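Local atomic coordinates of PpBBE-like 1 D396N (Physcomitrella patens subsp. patens, PDB entry 6EO5), a protein that oxidises cellobiose as a berberine bridge enzyme-like flavoenzyme with a bicovalently linked FAD, represented here by a single-residue variant. Residues A128-G133 with L300-L305; G22-F27 with D98-K103; L305-W310 with S314-N319; K332-Y337 with S410-Y415; K237-F242 with S389-Q394. All coordinates share one frame; numbering follows the deposited sequence.

Contact 1: residues A128-G133 with L300-L305; sequences ALWNAG and LNWIQL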
# COMPACT_ATOMS: atom_id res chain seq x y z
N ALA A 128 9.86 -12.95 10.02
CA ALA A 128 9.98 -14.32 9.51
C ALA A 128 11.03 -14.41 8.42
O ALA A 128 11.83 -15.36 8.40
CB ALA A 128 8.63 -14.80 8.99
N LEU A 129 11.06 -13.44 7.50
CA LEU A 129 12.01 -13.49 6.39
C LEU A 129 13.43 -13.21 6.84
O LEU A 129 14.39 -13.72 6.25
CB LEU A 129 11.59 -12.50 5.30
CG LEU A 129 10.41 -12.91 4.41
CD1 LEU A 129 9.92 -11.73 3.58
CD2 LEU A 129 10.80 -14.06 3.50
N TRP A 130 13.60 -12.38 7.88
CA TRP A 130 14.93 -12.11 8.41
C TRP A 130 15.49 -13.33 9.14
O TRP A 130 16.61 -13.78 8.85
CB TRP A 130 14.86 -10.90 9.35
CG TRP A 130 16.14 -10.55 10.01
CD1 TRP A 130 16.43 -10.65 11.33
CD2 TRP A 130 17.32 -10.02 9.38
NE1 TRP A 130 17.71 -10.23 11.57
CE2 TRP A 130 18.28 -9.84 10.39
CE3 TRP A 130 17.65 -9.70 8.06
CZ2 TRP A 130 19.56 -9.33 10.13
CZ3 TRP A 130 18.93 -9.20 7.80
CH2 TRP A 130 19.87 -9.02 8.83
N ASN A 131 14.70 -13.88 10.07
CA ASN A 131 15.10 -15.08 10.80
C ASN A 131 15.36 -16.25 9.86
O ASN A 131 16.26 -17.05 10.11
CB ASN A 131 14.01 -15.45 11.81
CG ASN A 131 13.92 -14.46 12.97
OD1 ASN A 131 14.84 -13.69 13.24
ND2 ASN A 131 12.79 -14.48 13.67
N ALA A 132 14.58 -16.38 8.79
CA ALA A 132 14.71 -17.57 7.95
C ALA A 132 16.01 -17.57 7.16
O ALA A 132 16.62 -18.62 6.97
CB ALA A 132 13.52 -17.70 7.01
N GLY A 133 16.44 -16.40 6.68
CA GLY A 133 17.58 -16.35 5.77
C GLY A 133 18.19 -14.99 5.52
O GLY A 133 18.91 -14.80 4.53
N LEU A 300 22.90 0.10 10.42
CA LEU A 300 22.02 -0.87 11.08
C LEU A 300 22.01 -2.16 10.28
O LEU A 300 22.46 -2.20 9.13
CB LEU A 300 20.58 -0.35 11.18
CG LEU A 300 20.32 1.00 11.84
CD1 LEU A 300 18.89 1.41 11.63
CD2 LEU A 300 20.64 0.88 13.31
N ASN A 301 21.48 -3.23 10.88
CA ASN A 301 21.11 -4.39 10.09
C ASN A 301 19.66 -4.23 9.63
O ASN A 301 18.97 -3.28 10.02
CB ASN A 301 21.34 -5.69 10.86
CG ASN A 301 20.40 -5.87 12.04
OD1 ASN A 301 19.20 -5.58 11.97
ND2 ASN A 301 20.94 -6.39 13.14
N TRP A 302 19.19 -5.19 8.83
CA TRP A 302 17.91 -5.00 8.15
C TRP A 302 16.74 -4.94 9.13
O TRP A 302 15.88 -4.06 9.03
CB TRP A 302 17.70 -6.09 7.09
CG TRP A 302 16.44 -5.85 6.30
CD1 TRP A 302 15.26 -6.56 6.37
CD2 TRP A 302 16.22 -4.79 5.35
NE1 TRP A 302 14.34 -6.02 5.50
CE2 TRP A 302 14.89 -4.94 4.87
CE3 TRP A 302 17.01 -3.75 4.86
CZ2 TRP A 302 14.35 -4.07 3.92
CZ3 TRP A 302 16.46 -2.89 3.91
CH2 TRP A 302 15.14 -3.06 3.45
N ILE A 303 16.69 -5.87 10.09
CA ILE A 303 15.54 -5.90 10.99
C ILE A 303 15.56 -4.71 11.94
O ILE A 303 14.51 -4.29 12.45
CB ILE A 303 15.46 -7.25 11.74
CG1 ILE A 303 14.01 -7.55 12.12
CG2 ILE A 303 16.39 -7.30 12.97
CD1 ILE A 303 13.15 -7.94 10.92
N GLN A 304 16.74 -4.12 12.18
CA GLN A 304 16.81 -2.86 12.91
C GLN A 304 16.27 -1.72 12.07
O GLN A 304 15.69 -0.77 12.60
CB GLN A 304 18.25 -2.55 13.31
CG GLN A 304 18.78 -3.38 14.44
CD GLN A 304 20.23 -3.06 14.72
OE1 GLN A 304 21.09 -3.20 13.84
NE2 GLN A 304 20.52 -2.61 15.93
N LEU A 305 16.50 -1.78 10.75
CA LEU A 305 16.03 -0.72 9.87
C LEU A 305 14.51 -0.68 9.85
O LEU A 305 13.90 0.40 9.91
CB LEU A 305 16.60 -0.94 8.46
CG LEU A 305 15.95 0.09 7.54
CD1 LEU A 305 16.77 1.37 7.51
CD2 LEU A 305 15.66 -0.45 6.16
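With chi1 at 177°, W130 swings its indole away from its own backbone N and out of helix 122-133 toward I303. I303 CB lies over one face of the indole, 3.7 Å from the centroid of the five-membered ring, a CH-pi contact. I303 CG1 is likewise opposite its N (chi1 -153°), which brings I303 CD1 back to W130 CB at 3.8 Å and I303 CG2 above the same ring near NE1. W130 CZ3 touches W302 CB, and W130 CZ2 meets N301 CG at 4.0 Å. N301 sits at the N-cap of helix 302-308 and forms a capping box with Q304. N301 OD1 accepts from Q304 N at 2.9 Å, and Q304 OE1 takes the N301 N-H at 3.0 Å in an almost straight bond. A serine in place of W130 would probably leave I303 without the flat surface it rests on and open a gap between the two helices. The W302 indole heads elsewhere, where NE1 makes a weak hydrogen bond to T136 OG1.

Contact 2: residues G22-F27 with D98-K103; sequences GARTAF and DMEGFK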
# COMPACT_ATOMS: atom_id res chain seq x y z
N GLY A 22 -17.84 -24.48 8.84
CA GLY A 22 -17.19 -24.62 10.12
C GLY A 22 -16.22 -23.53 10.50
O GLY A 22 -15.61 -23.61 11.57
N ALA A 23 -16.05 -22.50 9.67
CA ALA A 23 -15.17 -21.42 10.05
C ALA A 23 -15.79 -20.61 11.18
O ALA A 23 -17.01 -20.59 11.37
CB ALA A 23 -14.88 -20.51 8.86
N ARG A 24 -14.94 -19.93 11.95
CA ARG A 24 -15.43 -19.01 12.96
C ARG A 24 -16.19 -17.86 12.31
O ARG A 24 -15.85 -17.41 11.21
CB ARG A 24 -14.25 -18.47 13.78
CG ARG A 24 -14.60 -17.37 14.75
CD ARG A 24 -13.43 -17.09 15.68
NE ARG A 24 -12.21 -16.72 14.97
CZ ARG A 24 -11.77 -15.47 14.84
NH1 ARG A 24 -12.47 -14.47 15.37
NH2 ARG A 24 -10.64 -15.22 14.18
N THR A 25 -17.25 -17.39 12.98
CA THR A 25 -18.04 -16.28 12.47
C THR A 25 -18.36 -15.30 13.59
O THR A 25 -18.18 -15.60 14.77
CB THR A 25 -19.35 -16.73 11.81
OG1 THR A 25 -20.20 -17.34 12.79
CG2 THR A 25 -19.09 -17.69 10.65
N ALA A 26 -18.82 -14.12 13.20
CA ALA A 26 -19.36 -13.14 14.13
C ALA A 26 -20.50 -12.41 13.44
O ALA A 26 -20.36 -12.02 12.28
CB ALA A 26 -18.29 -12.15 14.59
N PHE A 27 -21.63 -12.26 14.14
CA PHE A 27 -22.83 -11.73 13.52
C PHE A 27 -23.33 -10.51 14.28
O PHE A 27 -23.04 -10.35 15.47
CB PHE A 27 -23.93 -12.81 13.46
CG PHE A 27 -23.84 -13.69 12.25
CD1 PHE A 27 -23.01 -14.79 12.23
CD2 PHE A 27 -24.58 -13.40 11.11
CE1 PHE A 27 -22.92 -15.61 11.11
CE2 PHE A 27 -24.50 -14.21 9.98
CZ PHE A 27 -23.66 -15.31 9.98
N ASP A 98 -12.43 -12.29 6.46
CA ASP A 98 -11.16 -11.93 7.09
C ASP A 98 -10.18 -13.09 6.98
O ASP A 98 -10.43 -14.18 7.51
CB ASP A 98 -11.41 -11.54 8.55
CG ASP A 98 -10.15 -11.04 9.24
OD1 ASP A 98 -9.09 -11.70 9.15
OD2 ASP A 98 -10.24 -9.99 9.90
N MET A 99 -9.06 -12.87 6.29
CA MET A 99 -8.10 -13.91 5.96
C MET A 99 -7.01 -14.09 7.02
O MET A 99 -5.93 -14.62 6.70
CB MET A 99 -7.48 -13.63 4.59
CG MET A 99 -8.49 -13.67 3.47
SD MET A 99 -9.15 -15.33 3.23
CE MET A 99 -7.78 -16.11 2.37
N GLU A 100 -7.28 -13.69 8.26
CA GLU A 100 -6.27 -13.68 9.32
C GLU A 100 -5.66 -15.06 9.56
O GLU A 100 -4.52 -15.15 10.05
CB GLU A 100 -6.94 -13.17 10.58
CG GLU A 100 -6.10 -13.04 11.81
CD GLU A 100 -6.92 -12.46 12.93
OE1 GLU A 100 -8.12 -12.84 13.06
OE2 GLU A 100 -6.39 -11.59 13.65
N GLY A 101 -6.39 -16.13 9.24
CA GLY A 101 -5.92 -17.47 9.49
C GLY A 101 -4.96 -18.04 8.48
O GLY A 101 -4.50 -19.17 8.63
N PHE A 102 -4.62 -17.28 7.44
CA PHE A 102 -3.71 -17.76 6.39
C PHE A 102 -2.33 -17.17 6.65
O PHE A 102 -1.98 -16.12 6.10
CB PHE A 102 -4.24 -17.39 5.02
CG PHE A 102 -5.40 -18.23 4.58
CD1 PHE A 102 -6.63 -18.10 5.21
CD2 PHE A 102 -5.27 -19.13 3.54
CE1 PHE A 102 -7.72 -18.88 4.81
CE2 PHE A 102 -6.35 -19.91 3.13
CZ PHE A 102 -7.57 -19.78 3.77
N LYS A 103 -1.53 -17.86 7.48
CA LYS A 103 -0.19 -17.42 7.84
C LYS A 103 0.87 -18.43 7.42
O LYS A 103 1.93 -18.53 8.06
CB LYS A 103 -0.10 -17.14 9.34
CG LYS A 103 -1.15 -16.16 9.84
CD LYS A 103 -0.57 -14.79 10.15
CE LYS A 103 -1.69 -13.78 10.45
NZ LYS A 103 -1.89 -13.48 11.90
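R24 brings NH2, at the edge of its guanidinium, up to E100 OE1. The 3.6 Å between R24 NH2 and E100 OE1 makes this a long salt bridge, and it lies at the surface. It joins two parts of the small mixed sheet in the FAD-binding half of the fold. R24 comes from the segment of strand 24-26, and E100 lies in the loop that leaves strand 95-98. Strand 50-53 runs between these two strands, so the pair reaches across it. F53 of that strand is touched by both partners, and its ring has a cation-pi contact with R24. The arginine chain bends at chi3 (58°), while E100 is extended beyond CG. Guanidinium and carboxylate planes are turned 41° apart, so the two groups do not lie flat against each other. The glutamate is placed by its own backbone. E100 N donates to D98 OD1 at 2.8 Å, an Asx turn, and a type I beta turn runs from M99 to F102. D98 OD2 is held by a salt bridge to R77. On the buried side of the turn, M99 CE lies over the centre of the F102 ring, 3.6 Å above its plane.

Contact 3: residues L305-W310 with S314-N319; sequences LILVNW and SNTNPN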
# COMPACT_ATOMS: atom_id res chain seq x y z
N LEU A 305 16.50 -1.78 10.75
CA LEU A 305 16.03 -0.72 9.87
C LEU A 305 14.51 -0.68 9.85
O LEU A 305 13.90 0.40 9.91
CB LEU A 305 16.60 -0.94 8.46
CG LEU A 305 15.95 0.09 7.54
CD1 LEU A 305 16.77 1.37 7.51
CD2 LEU A 305 15.66 -0.45 6.16
N ILE A 306 13.88 -1.86 9.78
CA ILE A 306 12.43 -1.96 9.89
C ILE A 306 11.94 -1.30 11.17
O ILE A 306 10.92 -0.61 11.17
CB ILE A 306 12.01 -3.44 9.82
CG1 ILE A 306 12.56 -4.07 8.55
CG2 ILE A 306 10.51 -3.57 9.86
CD1 ILE A 306 11.98 -3.48 7.30
N LEU A 307 12.66 -1.50 12.27
CA LEU A 307 12.20 -0.91 13.53
C LEU A 307 12.35 0.60 13.51
O LEU A 307 11.46 1.33 13.95
CB LEU A 307 12.96 -1.52 14.69
CG LEU A 307 12.56 -2.97 14.98
CD1 LEU A 307 13.69 -3.75 15.64
CD2 LEU A 307 11.31 -2.97 15.85
N VAL A 308 13.47 1.10 12.98
CA VAL A 308 13.71 2.53 13.01
C VAL A 308 12.73 3.24 12.08
O VAL A 308 12.22 4.32 12.40
CB VAL A 308 15.18 2.82 12.65
CG1 VAL A 308 15.41 4.30 12.47
CG2 VAL A 308 16.08 2.29 13.75
N ASN A 309 12.43 2.63 10.93
CA ASN A 309 11.48 3.20 9.98
C ASN A 309 10.06 3.24 10.53
O ASN A 309 9.18 3.79 9.87
CB ASN A 309 11.47 2.42 8.67
CG ASN A 309 12.59 2.83 7.75
OD1 ASN A 309 13.24 3.84 7.99
ND2 ASN A 309 12.81 2.06 6.70
N TRP A 310 9.82 2.68 11.71
CA TRP A 310 8.55 2.87 12.40
C TRP A 310 8.74 3.48 13.79
O TRP A 310 7.90 3.27 14.67
CB TRP A 310 7.79 1.55 12.47
CG TRP A 310 6.33 1.79 12.63
CD1 TRP A 310 5.55 1.43 13.68
CD2 TRP A 310 5.48 2.49 11.71
NE1 TRP A 310 4.26 1.84 13.47
CE2 TRP A 310 4.19 2.50 12.27
CE3 TRP A 310 5.69 3.09 10.46
CZ2 TRP A 310 3.09 3.09 11.63
CZ3 TRP A 310 4.60 3.69 9.83
CH2 TRP A 310 3.31 3.68 10.41
N SER A 314 16.68 1.70 17.71
CA SER A 314 17.32 0.58 17.02
C SER A 314 17.76 -0.52 17.98
O SER A 314 18.10 -1.62 17.51
CB SER A 314 18.52 1.05 16.19
OG SER A 314 19.61 1.46 16.98
N ASN A 315 17.74 -0.27 19.28
CA ASN A 315 17.98 -1.32 20.26
C ASN A 315 16.72 -2.07 20.66
O ASN A 315 16.78 -2.92 21.55
CB ASN A 315 18.67 -0.75 21.51
CG ASN A 315 17.77 0.18 22.30
OD1 ASN A 315 16.82 0.74 21.77
ND2 ASN A 315 18.07 0.35 23.57
N THR A 316 15.58 -1.77 20.04
CA THR A 316 14.35 -2.49 20.36
C THR A 316 14.50 -3.98 20.05
O THR A 316 15.18 -4.37 19.09
CB THR A 316 13.17 -1.88 19.59
OG1 THR A 316 12.94 -0.54 20.06
CG2 THR A 316 11.91 -2.72 19.79
N ASN A 317 13.89 -4.81 20.88
CA ASN A 317 13.84 -6.25 20.64
C ASN A 317 13.15 -6.54 19.31
O ASN A 317 12.00 -6.11 19.11
CB ASN A 317 13.10 -6.95 21.77
CG ASN A 317 13.01 -8.46 21.58
OD1 ASN A 317 13.72 -9.05 20.77
ND2 ASN A 317 12.14 -9.09 22.36
N PRO A 318 13.79 -7.25 18.38
CA PRO A 318 13.14 -7.50 17.09
C PRO A 318 11.78 -8.16 17.20
O PRO A 318 10.94 -7.97 16.30
CB PRO A 318 14.15 -8.41 16.36
CG PRO A 318 15.45 -8.03 16.91
CD PRO A 318 15.21 -7.66 18.36
N ASN A 319 11.51 -8.90 18.28
CA ASN A 319 10.20 -9.53 18.43
C ASN A 319 9.08 -8.53 18.60
O ASN A 319 7.91 -8.93 18.61
CB ASN A 319 10.19 -10.48 19.63
CG ASN A 319 11.04 -11.71 19.40
OD1 ASN A 319 10.89 -12.42 18.39
ND2 ASN A 319 11.94 -11.99 20.34
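L307 and V308 of helix 302-308 supply the apolar contacts. Both branches of L307 are used. L307 CD2 meets T316 CG2 at 4.0 Å. L307 CD1 lies against the T316 carbonyl O at 3.8 Å and against P318 CA at 4.1 Å. T316 OG1 has chi1 at -66°, which leaves CG2 opposite the T316 backbone N, where it meets the leucine. The next residue, V308, rests CG2 on S314 CB at 3.7 Å. The two segments belong to a tight reversal, in which the chain leaves helix 302-308 and the loop 314-319 folds back beside it. The polar contacts lie within each segment or outside both. N309 N donates to L305 O and W310 N to L307 O. In the returning loop, N319 N makes a weak bond to N317 OD1 at 3.3 Å. Hydroxyls are bound elsewhere: T316 OG1 to P313 O, and S314 OG to E298 OE2. The S314 carbonyl O is taken by Q304 NE2 from the previous helical turn. Across the segments, then, the loop is pressed on the helix by methyl groups. The bonds of S314 to Q304 and E298 are likely to position it, while the T316 to P313 bond steadies the loop's own turn.

Contact 4: residues K332-Y337 with S410-Y415; sequences KAKSIY and SYITRY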
# COMPACT_ATOMS: atom_id res chain seq x y z
N LYS A 332 -9.50 11.75 5.21
CA LYS A 332 -9.62 11.62 3.77
C LYS A 332 -8.22 11.71 3.17
O LYS A 332 -7.44 12.60 3.54
CB LYS A 332 -10.54 12.69 3.19
CG LYS A 332 -10.57 12.75 1.68
CD LYS A 332 -11.21 11.52 1.08
CE LYS A 332 -11.15 11.59 -0.43
NZ LYS A 332 -11.57 10.32 -1.06
N ALA A 333 -7.89 10.78 2.28
CA ALA A 333 -6.60 10.75 1.61
C ALA A 333 -6.77 10.84 0.09
O ALA A 333 -7.74 10.32 -0.47
CB ALA A 333 -5.81 9.49 1.98
N LYS A 334 -5.83 11.53 -0.56
CA LYS A 334 -5.75 11.57 -2.02
C LYS A 334 -4.30 11.39 -2.43
O LYS A 334 -3.39 11.50 -1.60
CB LYS A 334 -6.32 12.89 -2.57
CG LYS A 334 -7.72 13.21 -2.05
CD LYS A 334 -8.28 14.52 -2.58
CE LYS A 334 -8.58 14.48 -4.06
NZ LYS A 334 -9.69 13.54 -4.41
N SER A 335 -4.06 11.09 -3.70
CA SER A 335 -2.68 10.96 -4.17
C SER A 335 -2.57 11.45 -5.62
O SER A 335 -3.59 11.67 -6.30
CB SER A 335 -2.16 9.52 -4.05
OG SER A 335 -2.62 8.70 -5.11
N ILE A 336 -1.33 11.62 -6.08
CA ILE A 336 -1.06 12.06 -7.44
C ILE A 336 0.37 11.68 -7.79
O ILE A 336 1.20 11.47 -6.90
CB ILE A 336 -1.30 13.58 -7.59
CG1 ILE A 336 -1.83 13.91 -8.99
CG2 ILE A 336 -0.04 14.36 -7.25
CD1 ILE A 336 -2.31 15.32 -9.11
N TYR A 337 0.67 11.59 -9.09
CA TYR A 337 2.03 11.34 -9.56
C TYR A 337 2.59 12.57 -10.27
O TYR A 337 1.86 13.27 -10.99
CB TYR A 337 2.08 10.13 -10.51
CG TYR A 337 2.15 8.80 -9.81
CD1 TYR A 337 3.34 8.36 -9.21
CD2 TYR A 337 1.02 7.98 -9.72
CE1 TYR A 337 3.40 7.12 -8.54
CE2 TYR A 337 1.06 6.76 -9.06
CZ TYR A 337 2.25 6.33 -8.47
OH TYR A 337 2.26 5.11 -7.83
N SER A 410 -12.81 19.14 2.05
CA SER A 410 -12.68 20.20 1.05
C SER A 410 -11.24 20.70 0.97
O SER A 410 -10.75 20.99 -0.12
CB SER A 410 -13.61 21.35 1.39
OG SER A 410 -14.91 21.04 0.93
N TYR A 411 -10.57 20.81 2.11
CA TYR A 411 -9.19 21.26 2.14
C TYR A 411 -8.29 20.36 1.31
O TYR A 411 -7.55 20.83 0.45
CB TYR A 411 -8.72 21.34 3.59
CG TYR A 411 -7.23 21.41 3.77
CD1 TYR A 411 -6.51 22.54 3.39
CD2 TYR A 411 -6.54 20.36 4.37
CE1 TYR A 411 -5.15 22.61 3.58
CE2 TYR A 411 -5.18 20.42 4.57
CZ TYR A 411 -4.49 21.54 4.17
OH TYR A 411 -3.13 21.60 4.36
N ILE A 412 -8.37 19.04 1.53
CA ILE A 412 -7.45 18.15 0.83
C ILE A 412 -7.84 17.98 -0.64
O ILE A 412 -6.98 17.64 -1.47
CB ILE A 412 -7.35 16.80 1.56
CG1 ILE A 412 -6.02 16.14 1.24
CG2 ILE A 412 -8.51 15.88 1.19
CD1 ILE A 412 -4.84 16.72 2.01
N THR A 413 -9.10 18.24 -0.99
CA THR A 413 -9.51 18.18 -2.39
C THR A 413 -9.11 19.44 -3.15
O THR A 413 -8.70 19.37 -4.32
CB THR A 413 -11.01 17.93 -2.47
OG1 THR A 413 -11.29 16.64 -1.92
CG2 THR A 413 -11.49 17.99 -3.91
N ARG A 414 -9.23 20.61 -2.51
CA ARG A 414 -8.65 21.82 -3.07
C ARG A 414 -7.16 21.63 -3.34
O ARG A 414 -6.66 21.99 -4.41
CB ARG A 414 -8.84 22.99 -2.11
CG ARG A 414 -10.20 23.60 -2.08
CD ARG A 414 -10.17 24.81 -1.16
NE ARG A 414 -10.20 24.46 0.26
CZ ARG A 414 -11.29 24.58 1.03
NH1 ARG A 414 -12.43 25.05 0.50
NH2 ARG A 414 -11.24 24.23 2.33
N TYR A 415 -6.44 21.07 -2.36
CA TYR A 415 -5.01 20.85 -2.50
C TYR A 415 -4.71 19.98 -3.71
O TYR A 415 -3.82 20.30 -4.51
CB TYR A 415 -4.46 20.23 -1.22
CG TYR A 415 -2.98 19.87 -1.26
CD1 TYR A 415 -2.54 18.68 -1.86
CD2 TYR A 415 -2.03 20.69 -0.68
CE1 TYR A 415 -1.19 18.35 -1.89
CE2 TYR A 415 -0.68 20.36 -0.71
CZ TYR A 415 -0.27 19.20 -1.31
OH TYR A 415 1.06 18.88 -1.32
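K332 NZ is gripped by two carboxylates, D433 and E84, while K332 CG packs on I412 CG2 at 3.8 Å. K334 NZ takes the other oxygen of D433, so the two lysines share that one carboxylate. Strand 331-338 is the edge strand of the seven-stranded antiparallel sheet, and helix 405-420 lies over it. The strand and helix segments run almost parallel, 5° apart, with axes 8.6 Å from each other at their closest. K334 crosses this space with its methylenes. K334 CD sits 3.6 Å from I412 O. On the T413 side, K334 CD is 3.7 Å from T413 OG1. Bends at chi3 (68°) and chi4 (67°) turn the ammonium toward D433; W416 of the same helix adds a cation-pi contact. T413 OG1 is hydrogen-bonded to T409 O. Each lysine therefore does two jobs. Its aliphatic part fills the layer between helix and sheet, and its buried charge is probably balanced by the acidic residues beside that layer.

Contact 5: residues K237-F242 with S389-Q394; sequences KNFKSF and SLYSIQ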
# COMPACT_ATOMS: atom_id res chain seq x y z
N LYS A 237 12.63 25.91 -0.20
CA LYS A 237 14.03 25.58 -0.42
C LYS A 237 14.27 24.08 -0.25
O LYS A 237 14.92 23.45 -1.08
CB LYS A 237 14.90 26.40 0.53
CG LYS A 237 16.38 26.46 0.17
CD LYS A 237 17.17 27.26 1.19
CE LYS A 237 18.66 27.15 0.94
NZ LYS A 237 19.04 27.75 -0.37
N ASN A 238 13.72 23.50 0.83
CA ASN A 238 13.96 22.08 1.07
C ASN A 238 13.30 21.22 -0.01
O ASN A 238 13.92 20.28 -0.52
CB ASN A 238 13.46 21.66 2.45
CG ASN A 238 14.18 22.37 3.58
OD1 ASN A 238 15.15 23.08 3.35
ND2 ASN A 238 13.72 22.18 4.81
N PHE A 239 12.05 21.53 -0.38
CA PHE A 239 11.39 20.71 -1.39
C PHE A 239 12.08 20.82 -2.74
O PHE A 239 12.27 19.80 -3.42
CB PHE A 239 9.90 21.07 -1.53
CG PHE A 239 9.16 20.10 -2.39
CD1 PHE A 239 8.77 18.87 -1.88
CD2 PHE A 239 8.95 20.36 -3.73
CE1 PHE A 239 8.15 17.93 -2.66
CE2 PHE A 239 8.31 19.42 -4.54
CZ PHE A 239 7.91 18.20 -4.00
N LYS A 240 12.46 22.04 -3.15
CA LYS A 240 13.17 22.19 -4.41
C LYS A 240 14.47 21.40 -4.42
O LYS A 240 14.81 20.74 -5.41
CB LYS A 240 13.46 23.67 -4.68
CG LYS A 240 14.02 23.96 -6.06
CD LYS A 240 13.99 25.46 -6.33
CE LYS A 240 14.75 25.84 -7.59
NZ LYS A 240 14.49 24.80 -8.62
N SER A 241 15.20 21.42 -3.30
CA SER A 241 16.44 20.66 -3.23
C SER A 241 16.18 19.16 -3.29
O SER A 241 16.97 18.41 -3.89
CB SER A 241 17.20 21.01 -1.95
OG SER A 241 18.38 20.24 -1.91
N PHE A 242 15.09 18.70 -2.68
CA PHE A 242 14.69 17.30 -2.79
C PHE A 242 14.45 16.91 -4.25
O PHE A 242 14.95 15.88 -4.71
CB PHE A 242 13.45 17.05 -1.94
CG PHE A 242 12.72 15.76 -2.26
CD1 PHE A 242 13.30 14.52 -2.00
CD2 PHE A 242 11.43 15.80 -2.80
CE1 PHE A 242 12.63 13.34 -2.29
CE2 PHE A 242 10.74 14.63 -3.09
CZ PHE A 242 11.35 13.39 -2.83
N SER A 389 7.27 8.15 -13.36
CA SER A 389 7.17 9.33 -12.52
C SER A 389 8.47 9.56 -11.77
O SER A 389 9.29 8.66 -11.60
CB SER A 389 6.04 9.17 -11.50
OG SER A 389 6.45 8.20 -10.55
N LEU A 390 8.64 10.80 -11.29
CA LEU A 390 9.73 11.06 -10.36
C LEU A 390 9.33 10.68 -8.94
O LEU A 390 10.10 10.00 -8.24
CB LEU A 390 10.14 12.54 -10.44
CG LEU A 390 11.35 12.99 -9.63
CD1 LEU A 390 12.61 12.17 -9.97
CD2 LEU A 390 11.59 14.49 -9.83
N TYR A 391 8.12 11.06 -8.51
CA TYR A 391 7.65 10.72 -7.18
C TYR A 391 6.12 10.76 -7.15
O TYR A 391 5.47 11.34 -8.02
CB TYR A 391 8.25 11.65 -6.11
CG TYR A 391 7.95 13.12 -6.32
CD1 TYR A 391 6.75 13.68 -5.87
CD2 TYR A 391 8.88 13.95 -6.94
CE1 TYR A 391 6.48 15.02 -6.05
CE2 TYR A 391 8.62 15.30 -7.11
CZ TYR A 391 7.42 15.83 -6.67
OH TYR A 391 7.14 17.17 -6.85
N SER A 392 5.55 10.11 -6.12
CA SER A 392 4.13 10.18 -5.81
C SER A 392 3.92 11.14 -4.64
O SER A 392 4.83 11.36 -3.84
CB SER A 392 3.60 8.81 -5.43
OG SER A 392 4.29 8.31 -4.28
N ILE A 393 2.72 11.70 -4.54
CA ILE A 393 2.36 12.54 -3.39
C ILE A 393 1.22 11.86 -2.64
O ILE A 393 0.15 11.63 -3.21
CB ILE A 393 1.95 13.97 -3.80
CG1 ILE A 393 3.00 14.64 -4.68
CG2 ILE A 393 1.72 14.81 -2.55
CD1 ILE A 393 2.62 16.08 -5.04
N GLN A 394 1.44 11.58 -1.36
CA GLN A 394 0.37 11.12 -0.49
C GLN A 394 -0.16 12.32 0.31
O GLN A 394 0.61 13.00 0.99
CB GLN A 394 0.84 10.01 0.45
CG GLN A 394 -0.32 9.30 1.13
CD GLN A 394 0.10 8.46 2.32
OE1 GLN A 394 -0.74 7.99 3.09
NE2 GLN A 394 1.40 8.28 2.48
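An aromatic cluster of F239, F242 and Y391 joins helix 235-246 to the seven-stranded sheet, at a classic beta bulge. L390 and Y391 both face V338 of the neighbouring strand there. With chi1 of 59°, Y391 holds its ring between its backbone N and carbonyl carbon, aimed at the helix. Its hydroxyl reaches the edge of the F239 ring, in the plane of that ring, near CZ and CE2. The F239 and Y391 planes stand 85° apart with centroids at 5.8 Å. F242 comes over a face of Y391, its CE2 at 4.3 Å from Y391 CD2, with the planes at 49°. The hydroxyl is buried but satisfied, since Y391 OH is hydrogen-bonded to Q243 OE1 of the same helix. A valine in place of Y391 would probably leave Q243 without that mate and open a gap beneath both phenylalanines. Y365 from the next strand meets F239, and F257 meets F242. On the strand side, I393 CG1 lies at the edge of the Y391 ring, in its plane.

Overall arrangement
Along the chain, contact 2 closes before contact 1 opens, and contact 3 follows contact 1. Contact 2 belongs to the small mixed sheet of the FAD-binding half. Contact 1 ties helix 122-133 of that half to helix 302-308, which comes straight after edge strand 294-300 of the seven-stranded sheet. Contact 3 uses the same helix; its centre is about 10 Å from that of contact 1, and the two share L305. Contacts 4 and 5 bring helices onto the other end of that sheet, at neighbouring strands 331-338 and 391-398, with centres about 16 Å apart. They cross along the chain. Contacts 2 and 5 are farthest apart, about 42 Å between centres, so the set spans both halves around the flavin.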